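Local coordinates for protein inactive poly [ADP-ribose] polymerase RCD1 (Arabidopsis thaliana, PDB 5NGO) that is an inactive member of the poly(ADP-ribose) polymerase family, bound by a downy mildew effector that suppresses plant immunity, at residues Ala39-Thr53 and Asn167-Val179. Residues are numbered along the deposited sequence; the frame is centred on the assembly and turned at random.
Sequences AEARLALFQKQVEIT and NINMNTHIFPEFV
T172 and H173, the two loop residues that Q49 of the helix packs against, both donate to the carbonyl oxygen of N169. H173 N reaches N169 O at 2.9 Å; T172 OG1 lies 3.2 Å from N169 O and well above the carbonyl plane. The T172 hydroxyl sits between its own backbone N and carbonyl carbon (chi1 47°), which turns it back to the loop and leaves CB and CG2 to meet Q49 OE1. Q49 CG, anti to the backbone N, lies over one face of the H173 imidazole, 4.0 Å from the ring centroid, a CH-pi contact; the bend at chi2 then turns the amide toward T53. One helical turn on, Q49 NE2 donates to T53 OG1 (3.0 Å) almost exactly in the amide plane, a bond that fixes the rotation of the amide. H173 is also tied to I129 of strand 121-129, by backbone hydrogen bonding and a weak bond from ND1 to I129 O.

Toward the start of the helix, F175 takes over. Its CB covers one face of the F46 ring, 3.9 Å from the centroid, while CG, anti to the backbone N (chi1 176°), carries the ring beneath L43, whose CD1 stands over its face, 3.9 Å from that centroid. R42 CG meets the edge of the same ring. Farther out, R42 NE bonds M78 O, and N171 O lies at the edge of the R42 guanidinium, near its plane, 3.6 Å from NH1.

In this PARP domain, helix 37-57 thus packs on strand 174-182 and the turn leading into it, the local axes running roughly antiparallel at 142°. The polar bonds named here stay within one segment or go to M78 and I129, so the helix is held here chiefly by CH-pi and van der Waals contacts.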
# COMPACT_ATOMS: atom_id res chain seq x y z
N ALA A 39 10.04 12.68 5.28
CA ALA A 39 9.50 12.04 4.07
C ALA A 39 10.53 12.00 2.95
O ALA A 39 10.65 11.01 2.28
CB ALA A 39 8.22 12.72 3.62
N GLU A 40 11.28 13.06 2.77
CA GLU A 40 12.39 13.09 1.79
C GLU A 40 13.48 12.08 2.11
O GLU A 40 13.93 11.36 1.21
CB GLU A 40 12.99 14.49 1.66
CG GLU A 40 12.03 15.46 0.97
CD GLU A 40 12.43 16.93 1.05
OE1 GLU A 40 13.55 17.25 1.52
OE2 GLU A 40 11.59 17.75 0.59
N ALA A 41 13.89 12.00 3.38
CA ALA A 41 14.88 11.01 3.80
C ALA A 41 14.35 9.59 3.62
O ALA A 41 15.10 8.70 3.19
CB ALA A 41 15.32 11.24 5.23
N ARG A 42 13.07 9.38 3.92
CA ARG A 42 12.42 8.09 3.72
C ARG A 42 12.29 7.70 2.25
O ARG A 42 12.37 6.53 1.92
CB ARG A 42 11.07 8.05 4.43
CG ARG A 42 10.40 6.68 4.38
CD ARG A 42 9.37 6.47 5.45
NE ARG A 42 9.98 6.34 6.78
CZ ARG A 42 10.59 5.25 7.26
NH1 ARG A 42 10.72 4.14 6.52
NH2 ARG A 42 11.10 5.28 8.49
N LEU A 43 12.09 8.68 1.38
CA LEU A 43 12.04 8.45 -0.07
C LEU A 43 13.42 8.09 -0.59
O LEU A 43 13.54 7.19 -1.42
CB LEU A 43 11.53 9.68 -0.82
CG LEU A 43 11.42 9.55 -2.34
CD1 LEU A 43 10.58 8.32 -2.73
CD2 LEU A 43 10.83 10.84 -2.93
N ALA A 44 14.45 8.78 -0.11
CA ALA A 44 15.83 8.44 -0.47
C ALA A 44 16.18 7.00 -0.06
O ALA A 44 16.81 6.29 -0.84
CB ALA A 44 16.80 9.44 0.13
N LEU A 45 15.75 6.58 1.13
CA LEU A 45 15.96 5.20 1.59
C LEU A 45 15.28 4.19 0.66
O LEU A 45 15.91 3.24 0.22
CB LEU A 45 15.42 5.03 3.02
CG LEU A 45 15.71 3.73 3.77
CD1 LEU A 45 15.71 4.01 5.27
CD2 LEU A 45 14.74 2.60 3.48
N PHE A 46 14.01 4.43 0.38
CA PHE A 46 13.23 3.61 -0.56
C PHE A 46 13.90 3.53 -1.93
O PHE A 46 14.02 2.45 -2.48
CB PHE A 46 11.80 4.21 -0.68
CG PHE A 46 10.90 3.49 -1.65
CD1 PHE A 46 10.15 2.40 -1.25
CD2 PHE A 46 10.77 3.93 -2.97
CE1 PHE A 46 9.31 1.73 -2.15
CE2 PHE A 46 9.93 3.28 -3.86
CZ PHE A 46 9.20 2.18 -3.44
N GLN A 47 14.36 4.67 -2.47
CA GLN A 47 15.02 4.69 -3.78
C GLN A 47 16.36 3.95 -3.81
O GLN A 47 16.75 3.44 -4.86
CB GLN A 47 15.17 6.13 -4.31
CG GLN A 47 13.86 6.65 -4.88
CD GLN A 47 13.86 8.14 -5.19
OE1 GLN A 47 14.65 8.93 -4.64
NE2 GLN A 47 12.93 8.56 -6.05
N LYS A 48 17.03 3.85 -2.66
CA LYS A 48 18.22 2.99 -2.57
C LYS A 48 17.85 1.52 -2.58
O LYS A 48 18.55 0.72 -3.18
CB LYS A 48 19.06 3.30 -1.33
CG LYS A 48 19.96 4.49 -1.52
CD LYS A 48 21.11 4.31 -2.53
CE LYS A 48 21.55 5.69 -2.94
NZ LYS A 48 22.55 5.62 -4.05
N GLN A 49 16.76 1.15 -1.92
CA GLN A 49 16.27 -0.22 -1.98
C GLN A 49 15.82 -0.59 -3.41
O GLN A 49 15.97 -1.75 -3.81
CB GLN A 49 15.12 -0.45 -0.98
CG GLN A 49 14.61 -1.89 -0.91
CD GLN A 49 15.70 -2.85 -0.44
OE1 GLN A 49 16.23 -2.72 0.66
NE2 GLN A 49 15.99 -3.84 -1.28
N VAL A 50 15.29 0.38 -4.16
CA VAL A 50 14.93 0.19 -5.56
C VAL A 50 16.17 -0.19 -6.37
O VAL A 50 16.14 -1.17 -7.11
CB VAL A 50 14.23 1.45 -6.17
CG1 VAL A 50 14.08 1.33 -7.69
CG2 VAL A 50 12.86 1.66 -5.54
N GLU A 51 17.25 0.58 -6.22
CA GLU A 51 18.53 0.26 -6.85
C GLU A 51 19.04 -1.13 -6.50
O GLU A 51 19.48 -1.85 -7.37
CB GLU A 51 19.60 1.27 -6.46
CG GLU A 51 19.51 2.58 -7.21
CD GLU A 51 20.58 3.54 -6.76
OE1 GLU A 51 21.75 3.15 -6.65
OE2 GLU A 51 20.23 4.69 -6.52
N ILE A 52 18.98 -1.48 -5.22
CA ILE A 52 19.44 -2.80 -4.75
C ILE A 52 18.61 -3.93 -5.36
O ILE A 52 19.18 -4.89 -5.87
CB ILE A 52 19.43 -2.90 -3.21
CG1 ILE A 52 20.51 -1.97 -2.63
CG2 ILE A 52 19.69 -4.33 -2.73
CD1 ILE A 52 20.36 -1.71 -1.13
N THR A 53 17.29 -3.81 -5.32
CA THR A 53 16.41 -4.86 -5.83
C THR A 53 16.54 -4.97 -7.36
O THR A 53 16.53 -6.08 -7.90
CB THR A 53 14.95 -4.65 -5.37
OG1 THR A 53 14.91 -4.69 -3.93
CG2 THR A 53 14.04 -5.76 -5.87
N ASN A 167 6.92 -8.66 6.85
CA ASN A 167 7.31 -7.75 7.94
C ASN A 167 8.73 -7.22 7.81
O ASN A 167 8.94 -6.02 7.96
CB ASN A 167 7.08 -8.40 9.30
CG ASN A 167 5.60 -8.42 9.69
OD1 ASN A 167 4.73 -8.11 8.88
ND2 ASN A 167 5.31 -8.79 10.93
N ILE A 168 9.67 -8.09 7.48
CA ILE A 168 11.06 -7.72 7.26
C ILE A 168 11.25 -6.60 6.21
O ILE A 168 12.18 -5.80 6.29
CB ILE A 168 11.97 -8.95 6.90
CG1 ILE A 168 11.53 -9.71 5.63
CG2 ILE A 168 12.15 -9.89 8.09
CD1 ILE A 168 12.66 -10.43 4.95
N ASN A 169 10.34 -6.54 5.24
CA ASN A 169 10.44 -5.59 4.13
C ASN A 169 9.62 -4.32 4.32
O ASN A 169 9.67 -3.44 3.47
CB ASN A 169 10.00 -6.29 2.84
CG ASN A 169 10.94 -7.43 2.43
OD1 ASN A 169 12.11 -7.47 2.80
ND2 ASN A 169 10.41 -8.38 1.66
N MET A 170 8.87 -4.18 5.43
CA MET A 170 7.87 -3.13 5.50
C MET A 170 8.46 -1.73 5.43
O MET A 170 7.85 -0.83 4.87
CB MET A 170 6.98 -3.28 6.73
CG MET A 170 7.53 -2.74 8.00
SD MET A 170 6.29 -2.78 9.33
CE MET A 170 6.14 -4.54 9.64
N ASN A 171 9.65 -1.54 6.00
CA ASN A 171 10.29 -0.23 6.02
C ASN A 171 11.19 0.06 4.83
O ASN A 171 11.46 1.23 4.56
CB ASN A 171 11.05 -0.03 7.33
CG ASN A 171 10.11 0.18 8.52
OD1 ASN A 171 9.03 0.73 8.36
ND2 ASN A 171 10.50 -0.29 9.69
N THR A 172 11.64 -0.97 4.13
CA THR A 172 12.47 -0.82 2.94
C THR A 172 11.68 -0.78 1.63
O THR A 172 12.07 -0.11 0.70
CB THR A 172 13.48 -2.00 2.85
OG1 THR A 172 12.80 -3.24 3.07
CG2 THR A 172 14.57 -1.86 3.88
N HIS A 173 10.56 -1.50 1.58
CA HIS A 173 9.88 -1.81 0.31
C HIS A 173 8.54 -1.06 0.14
O HIS A 173 7.84 -1.30 -0.84
CB HIS A 173 9.66 -3.33 0.24
CG HIS A 173 10.92 -4.11 -0.03
ND1 HIS A 173 11.29 -4.37 -1.32
CD2 HIS A 173 11.81 -4.76 0.76
CE1 HIS A 173 12.40 -5.09 -1.32
NE2 HIS A 173 12.72 -5.36 -0.07
N ILE A 174 8.18 -0.16 1.08
CA ILE A 174 6.93 0.62 0.97
C ILE A 174 7.21 2.09 1.24
O ILE A 174 7.75 2.43 2.28
CB ILE A 174 5.85 0.13 1.98
CG1 ILE A 174 5.56 -1.35 1.76
CG2 ILE A 174 4.56 0.96 1.82
CD1 ILE A 174 4.68 -1.97 2.82
N PHE A 175 6.85 2.96 0.31
CA PHE A 175 6.88 4.39 0.56
C PHE A 175 5.45 4.96 0.49
O PHE A 175 4.88 5.05 -0.60
CB PHE A 175 7.78 5.12 -0.43
CG PHE A 175 7.77 6.60 -0.27
CD1 PHE A 175 8.25 7.20 0.88
CD2 PHE A 175 7.22 7.41 -1.25
CE1 PHE A 175 8.22 8.58 1.04
CE2 PHE A 175 7.19 8.80 -1.10
CZ PHE A 175 7.68 9.38 0.04
N PRO A 176 4.86 5.34 1.64
CA PRO A 176 3.58 6.05 1.66
C PRO A 176 3.70 7.42 1.09
O PRO A 176 4.49 8.18 1.58
CB PRO A 176 3.21 6.11 3.15
CG PRO A 176 4.27 5.40 3.88
CD PRO A 176 5.44 5.22 2.99
N GLU A 177 2.96 7.73 0.05
CA GLU A 177 3.17 8.97 -0.68
C GLU A 177 2.01 9.93 -0.65
O GLU A 177 2.20 11.12 -0.51
CB GLU A 177 3.54 8.66 -2.13
CG GLU A 177 4.12 9.86 -2.86
CD GLU A 177 4.70 9.58 -4.17
OE1 GLU A 177 4.44 8.50 -4.73
OE2 GLU A 177 5.41 10.47 -4.70
N PHE A 178 0.79 9.42 -0.82
CA PHE A 178 -0.41 10.24 -0.95
C PHE A 178 -1.49 9.78 0.02
O PHE A 178 -1.60 8.59 0.28
CB PHE A 178 -0.97 10.17 -2.34
CG PHE A 178 -0.07 10.72 -3.43
CD1 PHE A 178 0.84 9.91 -4.06
CD2 PHE A 178 -0.28 12.00 -3.91
CE1 PHE A 178 1.64 10.43 -5.10
CE2 PHE A 178 0.48 12.51 -4.93
CZ PHE A 178 1.44 11.74 -5.56
N VAL A 179 -2.25 10.72 0.57
CA VAL A 179 -3.43 10.43 1.37
C VAL A 179 -4.67 10.91 0.63
O VAL A 179 -4.74 12.08 0.23
CB VAL A 179 -3.39 11.13 2.75
CG1 VAL A 179 -4.62 10.78 3.55
CG2 VAL A 179 -2.14 10.71 3.51